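Local coordinates for KaiC-like domain-containing protein (Pyrococcus horikoshii, PDB 2EKD) that is of unknown function but belongs to a KaiC-like family related to P-loop NTPases, so that a nucleotide-linked role is conceivable yet unproven, at residues E21-G24 with T25-A28; L32-I35 with V36-K40; V45-L49 with D50-E54; D65-P68 with L69-Q73. All blocks are in the same frame, centred on the assembly; numbering follows the deposited sequence.

In the fold
Contacts 1 and 3 sit where parallel strands of the same sheet end and the chain turns toward a helix; contact 2 lies on a helix packing on the sheet, contact 4 on a short helix that packs on helices 29-37 and 51-61. Contact 3 is the most buried, yet strongly polar, a carboxylate and a carbonyl gripping the start of helix 51-61. The others are partly buried, with exposed Asn37 in contact 2 and Asn71 in contact 4. Contact 1 relies on serines and a water and, like contact 3, touches a second subunit. Contacts 2 and 4, centres about 10 Å apart, touch through Val36, Pro68 and Val72. Tyr33 and Tyr52 tie contacts 2 and 3 to backbone carbonyls of contact 4.

Contact 1: E21-G24 with T25-A28; sequences EYSG and TSRA
The turn carrying the chain out of strand 17-22 toward helix 29-37 is closed by Ser23 and Ser26, bonded to each other twice. Ser26 N donates to Ser23 O at 2.9 Å, and the hydroxyl of Ser26 answers by taking the N-H of Ser23 (N to OG 2.9 Å, 157°). With chi1 at -66°, Ser26 OG stands beside its backbone N, which turns it back to the N-H of Ser23, just past the strand. Replacing Ser26 by alanine removes the hydroxyl, and the Ser23 N-H would probably lose this acceptor, leaving the Ser26 N to Ser23 O bond to hold the turn. In P-loop NTPases the loop after such a strand carries the Walker A sequence; SGTSRA lacks its lysine, so phosphate binding here cannot be assumed. A water extends the closure, donating to Ser23 O at 2.8 Å and accepting from Ala28 N. The methyl of Ala28 sits over one face of the Tyr22 ring, displaced toward the rim, in a CH-pi contact (CB to the ring centroid 3.7 Å). The hydroxyl of that tyrosine is bonded to Glu173 of the second subunit, and Arg27 makes a salt bridge to Asp194 of that subunit.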
ATOM      1  N   GLU F  21       4.573 -11.515  22.315  1.00 14.71           N
ATOM      2  CA  GLU F  21       4.531 -10.345  21.455  1.00 14.60           C
ATOM      3  C   GLU F  21       4.521  -9.048  22.249  1.00 14.44           C
ATOM      4  O   GLU F  21       3.761  -8.888  23.208  1.00 14.86           O
ATOM      5  CB  GLU F  21       3.304 -10.425  20.537  1.00 13.30           C
ATOM      6  CG  GLU F  21       3.258 -11.724  19.752  1.00 14.69           C
ATOM      7  CD  GLU F  21       2.062 -11.850  18.832  1.00 16.42           C
ATOM      8  OE1 GLU F  21       1.014 -11.220  19.083  1.00 18.69           O
ATOM      9  OE2 GLU F  21       2.165 -12.610  17.856  1.00 20.14           O
ATOM     10  N   TYR F  22       5.376  -8.117  21.848  1.00 13.39           N
ATOM     11  CA  TYR F  22       5.452  -6.836  22.533  1.00 14.86           C
ATOM     12  C   TYR F  22       5.736  -5.721  21.529  1.00 14.80           C
ATOM     13  O   TYR F  22       5.870  -5.983  20.333  1.00 15.65           O
ATOM     14  CB  TYR F  22       6.541  -6.895  23.613  1.00 12.68           C
ATOM     15  CG  TYR F  22       7.961  -6.998  23.094  1.00 15.37           C
ATOM     16  CD1 TYR F  22       8.701  -5.849  22.801  1.00 15.45           C
ATOM     17  CD2 TYR F  22       8.570  -8.241  22.900  1.00 13.99           C
ATOM     18  CE1 TYR F  22      10.013  -5.936  22.331  1.00 15.56           C
ATOM     19  CE2 TYR F  22       9.879  -8.337  22.429  1.00 14.09           C
ATOM     20  CZ  TYR F  22      10.596  -7.181  22.146  1.00 15.66           C
ATOM     21  OH  TYR F  22      11.892  -7.262  21.675  1.00 15.13           O
ATOM     22  N   SER F  23       5.794  -4.485  22.015  1.00 15.41           N
ATOM     23  CA  SER F  23       6.093  -3.321  21.177  1.00 17.05           C
ATOM     24  C   SER F  23       7.150  -2.478  21.890  1.00 16.86           C
ATOM     25  O   SER F  23       7.468  -2.732  23.053  1.00 18.65           O
ATOM     26  CB  SER F  23       4.843  -2.466  20.958  1.00 16.71           C
ATOM     27  OG  SER F  23       4.453  -1.831  22.168  1.00 20.45           O
ATOM     28  N   GLY F  24       7.675  -1.470  21.201  1.00 16.50           N
ATOM     29  CA  GLY F  24       8.680  -0.607  21.793  1.00 15.51           C
ATOM     30  C   GLY F  24       8.251   0.079  23.085  1.00 17.99           C
ATOM     31  O   GLY F  24       9.098   0.404  23.918  1.00 16.40           O
ATOM     32  N   THR F  25       6.950   0.304  23.266  1.00 18.88           N
ATOM     33  CA  THR F  25       6.464   0.948  24.488  1.00 21.07           C
ATOM     34  C   THR F  25       6.020  -0.054  25.562  1.00 22.64           C
ATOM     35  O   THR F  25       5.535   0.347  26.616  1.00 24.05           O
ATOM     36  CB  THR F  25       5.273   1.894  24.205  1.00 21.30           C
ATOM     37  OG1 THR F  25       4.190   1.147  23.642  1.00 22.35           O
ATOM     38  CG2 THR F  25       5.680   3.006  23.246  1.00 21.68           C
ATOM     39  N   SER F  26       6.195  -1.349  25.301  1.00 22.98           N
ATOM     40  CA  SER F  26       5.787  -2.387  26.247  1.00 21.70           C
ATOM     41  C   SER F  26       6.719  -2.537  27.449  1.00 22.37           C
ATOM     42  O   SER F  26       6.284  -2.941  28.529  1.00 21.44           O
ATOM     43  CB  SER F  26       5.702  -3.755  25.546  1.00 22.04           C
ATOM     44  OG  SER F  26       4.667  -3.808  24.577  1.00 23.66           O
ATOM     45  N   ARG F  27       7.996  -2.214  27.263  1.00 22.17           N
ATOM     46  CA  ARG F  27       8.983  -2.390  28.321  1.00 22.29           C
ATOM     47  C   ARG F  27       9.007  -3.889  28.646  1.00 21.74           C
ATOM     48  O   ARG F  27       8.958  -4.290  29.808  1.00 21.96           O
ATOM     49  CB  ARG F  27       8.613  -1.594  29.576  1.00 22.13           C
ATOM     50  CG  ARG F  27       8.804  -0.099  29.450  1.00 25.22           C
ATOM     51  CD  ARG F  27       8.842   0.555  30.820  1.00 28.81           C
ATOM     52  NE  ARG F  27       7.592   0.367  31.552  1.00 33.05           N
ATOM     53  CZ  ARG F  27       7.402   0.748  32.813  1.00 35.91           C
ATOM     54  NH1 ARG F  27       8.386   1.340  33.485  1.00 33.74           N
ATOM     55  NH2 ARG F  27       6.230   0.536  33.403  1.00 33.60           N
ATOM     56  N   ALA F  28       9.074  -4.702  27.596  1.00 19.87           N
ATOM     57  CA  ALA F  28       9.096  -6.156  27.715  1.00 19.17           C
ATOM     58  C   ALA F  28      10.212  -6.676  28.619  1.00 17.88           C
ATOM     59  O   ALA F  28      10.133  -7.788  29.127  1.00 18.22           O
ATOM     60  CB  ALA F  28       9.210  -6.788  26.323  1.00 18.02           C
TER
HETATM   61  O   HOH W   1       9.449  -3.198  25.031  1.00 13.91           O

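Contact 2: L32-I35 with V36-K40; sequences LYYI and VNNSK
Val36 and Asn37 close the last regular turns of helix 29-37 through backbone bonds to Leu32 and Tyr33. Val36 N reaches Leu32 O at 3.0 Å and Asn37 N reaches Tyr33 O at 2.8 Å, the ordinary i to i+4 pattern. One residue later the helix ends: Asn38 leaves helical backbone angles, and its N and side-chain ND2 make weak bonds to Tyr34 O, an oxygen whose modelled place is doubtful.

Among side-chain contacts, the ring of Tyr33 and the amide of Asn37 run side by side in the same direction, their planes 38° apart. Both chains have CG opposite the backbone N (chi1 -174° for Tyr33 and -164° for Asn37), which lays them alongside one another. Asn37 CB rides over one ring face toward the rim, 4.1 Å from the centroid of the Tyr33 ring, as a CH-pi contact, while Asn37 OD1 comes to 3.5 Å from Tyr33 CE2. The phenol itself bonds to the carbonyl of Asp65, and Phe64 meets the ring edge-to-face.

Apolar packing is lighter. Leu32 and Val36 point the same way, with Leu32 CD1 4.2 Å from Val36 CG2; Leu32 also packs on Pro117 and Leu119 of strand 114-119, and Val36 on Ile43 and Val72.

The chemistry thus differs between the two pairs: Leu32 and Val36 pack inward with aliphatic groups, while the exposed Asn37 shelters a face of the Tyr33 ring with its methylene and its amide runs on alongside the phenol end of the ring.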
ATOM      1  N   LEU F  32      10.757 -10.079  31.249  1.00 20.28           N
ATOM      2  CA  LEU F  32      11.924 -10.941  31.168  1.00 20.51           C
ATOM      3  C   LEU F  32      12.554 -11.038  32.551  1.00 20.22           C
ATOM      4  O   LEU F  32      12.903 -12.123  33.007  1.00 23.15           O
ATOM      5  CB  LEU F  32      12.967 -10.376  30.205  1.00 20.77           C
ATOM      6  CG  LEU F  32      14.264 -11.192  30.302  1.00 22.98           C
ATOM      7  CD1 LEU F  32      14.026 -12.575  29.682  1.00 20.53           C
ATOM      8  CD2 LEU F  32      15.407 -10.466  29.612  1.00 22.78           C
ATOM      9  N   TYR F  33      12.717  -9.892  33.206  1.00 19.79           N
ATOM     10  CA  TYR F  33      13.313  -9.866  34.533  1.00 20.74           C
ATOM     11  C   TYR F  33      12.487 -10.749  35.459  1.00 21.44           C
ATOM     12  O   TYR F  33      13.029 -11.513  36.246  1.00 22.11           O
ATOM     13  CB  TYR F  33      13.335  -8.443  35.095  1.00 19.44           C
ATOM     14  CG  TYR F  33      14.075  -8.346  36.409  1.00 20.60           C
ATOM     15  CD1 TYR F  33      15.469  -8.357  36.442  1.00 21.88           C
ATOM     16  CD2 TYR F  33      13.386  -8.292  37.622  1.00 21.83           C
ATOM     17  CE1 TYR F  33      16.162  -8.317  37.643  1.00 23.07           C
ATOM     18  CE2 TYR F  33      14.072  -8.256  38.839  1.00 24.01           C
ATOM     19  CZ  TYR F  33      15.461  -8.268  38.840  1.00 25.81           C
ATOM     20  OH  TYR F  33      16.155  -8.235  40.028  1.00 27.22           O
ATOM     21  N   TYR F  34      11.170 -10.622  35.354  1.00 22.30           N
ATOM     22  CA  TYR F  34      10.244 -11.396  36.167  1.00 21.51           C
ATOM     23  C   TYR F  34      10.455 -12.896  35.973  1.00 22.64           C
ATOM     24  O   TYR F  34      10.459 -13.667  36.938  1.00 22.84           O
ATOM     25  CB  TYR F  34       8.810 -11.000  35.809  1.00 20.97           C
ATOM     26  CG  TYR F  34       7.736 -11.876  36.409  1.00 21.97           C
ATOM     27  CD1 TYR F  34       7.172 -11.572  37.656  1.00 22.16           C
ATOM     28  CD2 TYR F  34       7.256 -12.991  35.720  1.00 19.79           C
ATOM     29  CE1 TYR F  34       6.151 -12.355  38.198  1.00 22.96           C
ATOM     30  CE2 TYR F  34       6.234 -13.783  36.253  1.00 21.61           C
ATOM     31  CZ  TYR F  34       5.686 -13.459  37.488  1.00 22.22           C
ATOM     32  OH  TYR F  34       4.661 -14.220  37.999  1.00 24.39           O
ATOM     33  N   ILE F  35      10.648 -13.306  34.727  1.00 22.74           N
ATOM     34  CA  ILE F  35      10.864 -14.714  34.420  1.00 22.23           C
ATOM     35  C   ILE F  35      12.217 -15.239  34.930  1.00 24.89           C
ATOM     36  O   ILE F  35      12.305 -16.370  35.410  1.00 24.93           O
ATOM     37  CB  ILE F  35      10.752 -14.963  32.891  1.00 20.04           C
ATOM     38  CG1 ILE F  35       9.286 -14.840  32.455  1.00 19.05           C
ATOM     39  CG2 ILE F  35      11.309 -16.341  32.531  1.00 17.93           C
ATOM     40  CD1 ILE F  35       9.059 -15.042  30.951  1.00 16.56           C
ATOM     41  N   VAL F  36      13.265 -14.422  34.838  1.00 25.29           N
ATOM     42  CA  VAL F  36      14.599 -14.849  35.276  1.00 27.26           C
ATOM     43  C   VAL F  36      14.759 -14.798  36.810  1.00 29.08           C
ATOM     44  O   VAL F  36      15.153 -15.766  37.452  1.00 28.66           O
ATOM     45  CB  VAL F  36      15.678 -13.959  34.637  1.00 27.30           C
ATOM     46  CG1 VAL F  36      17.044 -14.309  35.222  1.00 26.28           C
ATOM     47  CG2 VAL F  36      15.722 -14.191  33.139  1.00 24.86           C
ATOM     48  N   ASN F  37      14.510 -13.584  37.381  1.00 31.69           N
ATOM     49  CA  ASN F  37      14.621 -13.426  38.834  1.00 34.84           C
ATOM     50  C   ASN F  37      13.821 -14.524  39.545  1.00 37.01           C
ATOM     51  O   ASN F  37      14.335 -15.294  40.359  1.00 38.15           O
ATOM     52  CB  ASN F  37      14.040 -12.050  39.190  1.00 33.39           C
ATOM     53  CG  ASN F  37      14.453 -11.617  40.588  1.00 33.01           C
ATOM     54  OD1 ASN F  37      13.778 -10.811  41.242  1.00 31.58           O
ATOM     55  ND2 ASN F  37      15.624 -12.118  41.031  1.00 30.28           N
ATOM     56  N   ASN F  38      12.497 -14.530  39.237  1.00 40.02           N
ATOM     57  CA  ASN F  38      11.546 -15.529  39.690  1.00 42.81           C
ATOM     58  C   ASN F  38      11.754 -16.849  38.956  1.00 43.46           C
ATOM     59  O   ASN F  38      11.353 -17.024  37.813  1.00 43.86           O
ATOM     60  CB  ASN F  38      10.136 -15.002  39.424  1.00 45.46           C
ATOM     61  CG  ASN F  38       9.905 -13.755  40.239  1.00 45.10           C
ATOM     62  OD1 ASN F  38       9.243 -13.769  41.274  1.00 46.64           O
ATOM     63  ND2 ASN F  38      10.476 -12.643  39.748  1.00 43.81           N
ATOM     64  N   SER F  39      12.362 -17.884  39.533  1.00 44.50           N
ATOM     65  CA  SER F  39      12.473 -19.144  38.804  1.00 42.58           C
ATOM     66  C   SER F  39      13.142 -20.240  39.647  1.00 41.46           C
ATOM     67  O   SER F  39      14.311 -20.166  40.007  1.00 42.19           O
ATOM     68  CB  SER F  39      13.290 -18.893  37.535  1.00 41.63           C
ATOM     69  OG  SER F  39      13.086 -19.971  36.620  1.00 42.57           O
ATOM     70  N   LYS F  40      12.340 -21.265  39.991  1.00 39.56           N
ATOM     71  CA  LYS F  40      12.918 -22.427  40.661  1.00 37.23           C
ATOM     72  C   LYS F  40      13.659 -23.327  39.659  1.00 35.31           C
ATOM     73  O   LYS F  40      14.539 -24.112  40.008  1.00 35.49           O
ATOM     74  CB  LYS F  40      11.783 -23.211  41.324  1.00 38.72           C
ATOM     75  CG  LYS F  40      10.851 -22.312  42.141  1.00 39.73           C
ATOM     76  CD  LYS F  40      11.600 -21.511  43.206  1.00 41.57           C
ATOM     77  CE  LYS F  40      10.671 -20.588  44.004  1.00 43.71           C
ATOM     78  NZ  LYS F  40       9.981 -19.671  43.095  1.00 43.80           N
TER

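Contact 3: V45-L49 with D50-E54; sequences VDDIL and DTYYE
Asp47 extends its carboxylate with CG opposite the backbone N (chi1 179°), and Tyr52 does likewise with its ring (chi1 -169°), an arrangement that puts the acid against the N-terminal end of helix 51-61 and the ring back toward Val45. There Asp47 OD1 accepts the N-H of Tyr52 in a nearly straight bond, 2.9 Å between OD1 and N and 171° at the hydrogen, the donor lying above the carboxylate plane. The two side chains cross at about a right angle, with Asp47 CG 3.3 Å from Tyr52 CB. Val45 CG1 lies over the centre of the Tyr52 ring, a CH-pi contact 4.2 Å from the centroid.

The link from strand 44-48 to the helix is a type I' turn from Ile48 to Thr51. Ile48 O takes two bonds from Thr51: OG1 at 2.7 Å, nearly head-on, and N at 3.2 Å. A water bridges Asp47 O and Asp50 N.

With valine in place of Asp47 the carboxylate is gone, and the Tyr52 N-H is likely to lose its acceptor and Lys76 one of its two acids.

Asp50 OD2 is hydrogen-bonded to Thr80 N. Asp47 OD2 and Asp50 OD1 stand 4.5 Å apart, and both form salt bridges to Lys76; this shared cation is likely to offset their repulsion, allowing an acid of the strand end and one at the N-cap position to sit close together.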
ATOM      1  N   VAL F  45      19.062 -18.598  28.385  1.00 21.24           N
ATOM      2  CA  VAL F  45      18.681 -17.581  27.419  1.00 19.78           C
ATOM      3  C   VAL F  45      19.370 -17.758  26.062  1.00 21.92           C
ATOM      4  O   VAL F  45      20.582 -17.964  25.988  1.00 22.19           O
ATOM      5  CB  VAL F  45      19.031 -16.167  27.956  1.00 19.18           C
ATOM      6  CG1 VAL F  45      18.692 -15.108  26.916  1.00 18.59           C
ATOM      7  CG2 VAL F  45      18.290 -15.899  29.263  1.00 14.59           C
ATOM      8  N   ASP F  46      18.587 -17.704  24.992  1.00 22.04           N
ATOM      9  CA  ASP F  46      19.144 -17.780  23.649  1.00 23.16           C
ATOM     10  C   ASP F  46      19.199 -16.313  23.222  1.00 22.36           C
ATOM     11  O   ASP F  46      18.170 -15.684  22.959  1.00 22.59           O
ATOM     12  CB  ASP F  46      18.245 -18.592  22.715  1.00 23.59           C
ATOM     13  CG  ASP F  46      18.266 -20.073  23.039  1.00 28.01           C
ATOM     14  OD1 ASP F  46      19.345 -20.578  23.413  1.00 32.56           O
ATOM     15  OD2 ASP F  46      17.219 -20.738  22.910  1.00 29.16           O
ATOM     16  N   ASP F  47      20.409 -15.772  23.190  1.00 21.28           N
ATOM     17  CA  ASP F  47      20.630 -14.374  22.861  1.00 20.88           C
ATOM     18  C   ASP F  47      20.982 -14.143  21.393  1.00 19.57           C
ATOM     19  O   ASP F  47      22.109 -14.390  20.955  1.00 17.75           O
ATOM     20  CB  ASP F  47      21.722 -13.831  23.785  1.00 22.09           C
ATOM     21  CG  ASP F  47      22.062 -12.390  23.514  1.00 24.17           C
ATOM     22  OD1 ASP F  47      21.275 -11.694  22.835  1.00 25.66           O
ATOM     23  OD2 ASP F  47      23.123 -11.950  24.002  1.00 26.84           O
ATOM     24  N   ILE F  48      19.998 -13.672  20.633  1.00 18.68           N
ATOM     25  CA  ILE F  48      20.200 -13.408  19.216  1.00 19.44           C
ATOM     26  C   ILE F  48      20.608 -11.958  18.986  1.00 18.58           C
ATOM     27  O   ILE F  48      19.924 -11.028  19.421  1.00 18.33           O
ATOM     28  CB  ILE F  48      18.922 -13.691  18.393  1.00 18.47           C
ATOM     29  CG1 ILE F  48      18.468 -15.139  18.604  1.00 20.31           C
ATOM     30  CG2 ILE F  48      19.193 -13.443  16.922  1.00 17.30           C
ATOM     31  CD1 ILE F  48      17.066 -15.436  18.066  1.00 17.31           C
ATOM     32  N   LEU F  49      21.738 -11.787  18.307  1.00 19.70           N
ATOM     33  CA  LEU F  49      22.268 -10.472  17.969  1.00 18.00           C
ATOM     34  C   LEU F  49      22.305  -9.454  19.104  1.00 18.57           C
ATOM     35  O   LEU F  49      21.821  -8.333  18.963  1.00 18.99           O
ATOM     36  CB  LEU F  49      21.488  -9.912  16.776  1.00 17.76           C
ATOM     37  CG  LEU F  49      21.761 -10.694  15.484  1.00 20.49           C
ATOM     38  CD1 LEU F  49      20.744 -10.342  14.403  1.00 19.03           C
ATOM     39  CD2 LEU F  49      23.192 -10.392  15.020  1.00 18.86           C
ATOM     40  N   ASP F  50      22.892  -9.856  20.228  1.00 18.76           N
ATOM     41  CA  ASP F  50      23.038  -8.990  21.400  1.00 20.28           C
ATOM     42  C   ASP F  50      21.767  -8.353  21.964  1.00 20.74           C
ATOM     43  O   ASP F  50      21.831  -7.290  22.588  1.00 20.11           O
ATOM     44  CB  ASP F  50      24.052  -7.873  21.116  1.00 23.84           C
ATOM     45  CG  ASP F  50      25.440  -8.407  20.801  1.00 27.00           C
ATOM     46  OD1 ASP F  50      25.845  -9.430  21.399  1.00 26.80           O
ATOM     47  OD2 ASP F  50      26.133  -7.792  19.961  1.00 29.44           O
ATOM     48  N   THR F  51      20.620  -8.998  21.768  1.00 18.56           N
ATOM     49  CA  THR F  51      19.376  -8.455  22.293  1.00 18.68           C
ATOM     50  C   THR F  51      19.347  -8.545  23.824  1.00 18.24           C
ATOM     51  O   THR F  51      18.752  -7.697  24.490  1.00 18.59           O
ATOM     52  CB  THR F  51      18.157  -9.194  21.694  1.00 20.81           C
ATOM     53  OG1 THR F  51      18.213  -9.099  20.264  1.00 22.35           O
ATOM     54  CG2 THR F  51      16.848  -8.579  22.190  1.00 16.49           C
ATOM     55  N   TYR F  52      20.005  -9.558  24.383  1.00 18.58           N
ATOM     56  CA  TYR F  52      20.036  -9.718  25.834  1.00 18.75           C
ATOM     57  C   TYR F  52      20.735  -8.512  26.458  1.00 18.80           C
ATOM     58  O   TYR F  52      20.277  -7.965  27.464  1.00 18.68           O
ATOM     59  CB  TYR F  52      20.746 -11.023  26.208  1.00 19.07           C
ATOM     60  CG  TYR F  52      20.595 -11.417  27.665  1.00 21.50           C
ATOM     61  CD1 TYR F  52      19.404 -11.181  28.351  1.00 18.88           C
ATOM     62  CD2 TYR F  52      21.625 -12.083  28.338  1.00 21.47           C
ATOM     63  CE1 TYR F  52      19.237 -11.605  29.668  1.00 22.28           C
ATOM     64  CE2 TYR F  52      21.468 -12.512  29.659  1.00 22.40           C
ATOM     65  CZ  TYR F  52      20.268 -12.273  30.315  1.00 23.98           C
ATOM     66  OH  TYR F  52      20.085 -12.729  31.599  1.00 24.84           O
ATOM     67  N   TYR F  53      21.833  -8.082  25.845  1.00 19.71           N
ATOM     68  CA  TYR F  53      22.559  -6.911  26.324  1.00 20.09           C
ATOM     69  C   TYR F  53      21.624  -5.692  26.388  1.00 19.87           C
ATOM     70  O   TYR F  53      21.665  -4.924  27.351  1.00 19.40           O
ATOM     71  CB  TYR F  53      23.743  -6.600  25.397  1.00 21.47           C
ATOM     72  CG  TYR F  53      24.386  -5.254  25.670  1.00 24.11           C
ATOM     73  CD1 TYR F  53      25.213  -5.061  26.780  1.00 24.45           C
ATOM     74  CD2 TYR F  53      24.122  -4.155  24.848  1.00 24.54           C
ATOM     75  CE1 TYR F  53      25.755  -3.806  27.067  1.00 24.17           C
ATOM     76  CE2 TYR F  53      24.658  -2.896  25.127  1.00 25.16           C
ATOM     77  CZ  TYR F  53      25.468  -2.728  26.240  1.00 26.25           C
ATOM     78  OH  TYR F  53      25.945  -1.471  26.553  1.00 27.05           O
ATOM     79  N   GLU F  54      20.787  -5.515  25.364  1.00 18.78           N
ATOM     80  CA  GLU F  54      19.855  -4.380  25.326  1.00 17.92           C
ATOM     81  C   GLU F  54      18.819  -4.463  26.450  1.00 17.29           C
ATOM     82  O   GLU F  54      18.518  -3.455  27.093  1.00 16.25           O
ATOM     83  CB  GLU F  54      19.149  -4.304  23.964  1.00 20.61           C
ATOM     84  CG  GLU F  54      20.101  -4.353  22.771  1.00 24.44           C
ATOM     85  CD  GLU F  54      19.400  -4.229  21.421  1.00 26.73           C
ATOM     86  OE1 GLU F  54      18.268  -4.731  21.271  1.00 26.35           O
ATOM     87  OE2 GLU F  54      19.997  -3.638  20.496  1.00 29.47           O
TER
HETATM   88  O   HOH W   2      24.082 -12.531  20.691  1.00 18.82           O

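Contact 4: D65-P68 with L69-Q73; sequences DVAP and LENVQ
Val66 and Ala67 offer their carbonyls to the residues that close the short helix 67-70. The clearest of these bonds is Asn71 N to Ala67 O at 3.0 Å. Around it the bonding is spread thin: Val66 O receives weak bonds from both Leu69 N and Glu70 N, each at 3.2 Å, and Glu70 N is also weakly bonded to Ala67 O. Such mixed i+3 and i+4 sharing belongs to a single turn of helix, with Val66 at its N-cap position and Asn71 the first residue beyond it.

Side chains line the same turn. Glu70, its CG beside the backbone N (chi1 -68°) and the rest extended, runs back past the Val66 carbonyl until OE2 lies 3.6 Å from Val66 CG2. On the inner side Val66 CG1 meets Leu69 CD1 at 4.3 Å.

Further out, the hydroxyl of Tyr56 bonds to Glu70 OE2, and that of Tyr52 to Leu69 O. Leu59 of helix 51-61 packs on both Val66 and Leu69, while Val36 of helix 29-37 packs on Leu69.

With several weak bonds inside it, the turn probably owes much of its placement to these neighbours, the two tyrosine hydroxyls and the aliphatic packing.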
ATOM      1  N   ASP F  65      18.217  -4.863  40.070  1.00 31.69           N
ATOM      2  CA  ASP F  65      19.414  -5.594  40.444  1.00 32.15           C
ATOM      3  C   ASP F  65      19.552  -6.602  39.307  1.00 31.08           C
ATOM      4  O   ASP F  65      18.743  -7.517  39.184  1.00 29.79           O
ATOM      5  CB  ASP F  65      19.209  -6.315  41.777  1.00 34.91           C
ATOM      6  CG  ASP F  65      20.272  -7.357  42.043  1.00 38.25           C
ATOM      7  OD1 ASP F  65      21.474  -7.025  41.956  1.00 38.35           O
ATOM      8  OD2 ASP F  65      19.902  -8.513  42.341  1.00 42.68           O
ATOM      9  N   VAL F  66      20.567  -6.420  38.471  1.00 30.24           N
ATOM     10  CA  VAL F  66      20.770  -7.293  37.324  1.00 29.60           C
ATOM     11  C   VAL F  66      21.743  -8.452  37.519  1.00 29.90           C
ATOM     12  O   VAL F  66      22.225  -9.026  36.546  1.00 29.10           O
ATOM     13  CB  VAL F  66      21.211  -6.473  36.091  1.00 29.79           C
ATOM     14  CG1 VAL F  66      20.083  -5.557  35.656  1.00 30.31           C
ATOM     15  CG2 VAL F  66      22.451  -5.647  36.428  1.00 30.77           C
ATOM     16  N   ALA F  67      22.039  -8.799  38.767  1.00 30.93           N
ATOM     17  CA  ALA F  67      22.933  -9.924  39.022  1.00 30.29           C
ATOM     18  C   ALA F  67      22.260 -11.223  38.543  1.00 29.72           C
ATOM     19  O   ALA F  67      22.912 -12.092  37.957  1.00 30.32           O
ATOM     20  CB  ALA F  67      23.267 -10.008  40.502  1.00 30.14           C
ATOM     21  N   PRO F  68      20.945 -11.373  38.786  1.00 28.30           N
ATOM     22  CA  PRO F  68      20.247 -12.586  38.347  1.00 28.36           C
ATOM     23  C   PRO F  68      20.381 -12.800  36.832  1.00 29.38           C
ATOM     24  O   PRO F  68      20.369 -13.931  36.350  1.00 30.24           O
ATOM     25  CB  PRO F  68      18.796 -12.320  38.748  1.00 28.93           C
ATOM     26  CG  PRO F  68      18.928 -11.443  39.944  1.00 30.01           C
ATOM     27  CD  PRO F  68      20.039 -10.494  39.547  1.00 28.79           C
ATOM     28  N   LEU F  69      20.500 -11.707  36.082  1.00 28.61           N
ATOM     29  CA  LEU F  69      20.635 -11.806  34.635  1.00 29.05           C
ATOM     30  C   LEU F  69      22.069 -12.138  34.239  1.00 29.93           C
ATOM     31  O   LEU F  69      22.311 -12.715  33.177  1.00 28.72           O
ATOM     32  CB  LEU F  69      20.212 -10.497  33.967  1.00 30.48           C
ATOM     33  CG  LEU F  69      18.766 -10.028  34.156  1.00 31.32           C
ATOM     34  CD1 LEU F  69      18.551  -8.778  33.314  1.00 34.16           C
ATOM     35  CD2 LEU F  69      17.791 -11.115  33.739  1.00 30.23           C
ATOM     36  N   GLU F  70      23.018 -11.774  35.098  1.00 30.29           N
ATOM     37  CA  GLU F  70      24.430 -12.027  34.829  1.00 32.11           C
ATOM     38  C   GLU F  70      24.832 -13.466  35.137  1.00 31.56           C
ATOM     39  O   GLU F  70      25.802 -13.977  34.581  1.00 30.66           O
ATOM     40  CB  GLU F  70      25.305 -11.089  35.663  1.00 33.48           C
ATOM     41  CG  GLU F  70      25.230  -9.630  35.278  1.00 36.20           C
ATOM     42  CD  GLU F  70      25.976  -8.750  36.260  1.00 39.67           C
ATOM     43  OE1 GLU F  70      27.105  -9.123  36.652  1.00 44.17           O
ATOM     44  OE2 GLU F  70      25.446  -7.685  36.635  1.00 41.13           O
ATOM     45  N   ASN F  71      24.077 -14.123  36.009  1.00 32.01           N
ATOM     46  CA  ASN F  71      24.409 -15.484  36.406  1.00 33.47           C
ATOM     47  C   ASN F  71      23.654 -16.625  35.734  1.00 32.46           C
ATOM     48  O   ASN F  71      23.816 -17.777  36.123  1.00 32.54           O
ATOM     49  CB  ASN F  71      24.281 -15.612  37.927  1.00 35.83           C
ATOM     50  CG  ASN F  71      25.209 -14.666  38.662  1.00 38.48           C
ATOM     51  OD1 ASN F  71      26.431 -14.713  38.483  1.00 42.58           O
ATOM     52  ND2 ASN F  71      24.638 -13.798  39.488  1.00 39.43           N
ATOM     53  N   VAL F  72      22.836 -16.325  34.729  1.00 30.82           N
ATOM     54  CA  VAL F  72      22.115 -17.390  34.044  1.00 29.68           C
ATOM     55  C   VAL F  72      22.971 -17.861  32.880  1.00 28.58           C
ATOM     56  O   VAL F  72      23.885 -17.157  32.460  1.00 28.13           O
ATOM     57  CB  VAL F  72      20.756 -16.904  33.498  1.00 31.21           C
ATOM     58  CG1 VAL F  72      19.902 -16.364  34.638  1.00 31.68           C
ATOM     59  CG2 VAL F  72      20.971 -15.842  32.428  1.00 31.39           C
ATOM     60  N   GLN F  73      22.682 -19.051  32.360  1.00 27.25           N
ATOM     61  CA  GLN F  73      23.438 -19.578  31.233  1.00 27.56           C
ATOM     62  C   GLN F  73      22.888 -18.979  29.937  1.00 26.83           C
ATOM     63  O   GLN F  73      21.681 -18.769  29.797  1.00 25.19           O
ATOM     64  CB  GLN F  73      23.348 -21.105  31.204  1.00 29.37           C
ATOM     65  CG  GLN F  73      23.722 -21.761  32.538  1.00 32.59           C
ATOM     66  CD  GLN F  73      23.724 -23.276  32.468  1.00 33.56           C
ATOM     67  OE1 GLN F  73      24.728 -23.891  32.107  1.00 37.30           O
ATOM     68  NE2 GLN F  73      22.592 -23.885  32.794  1.00 35.04           N
TER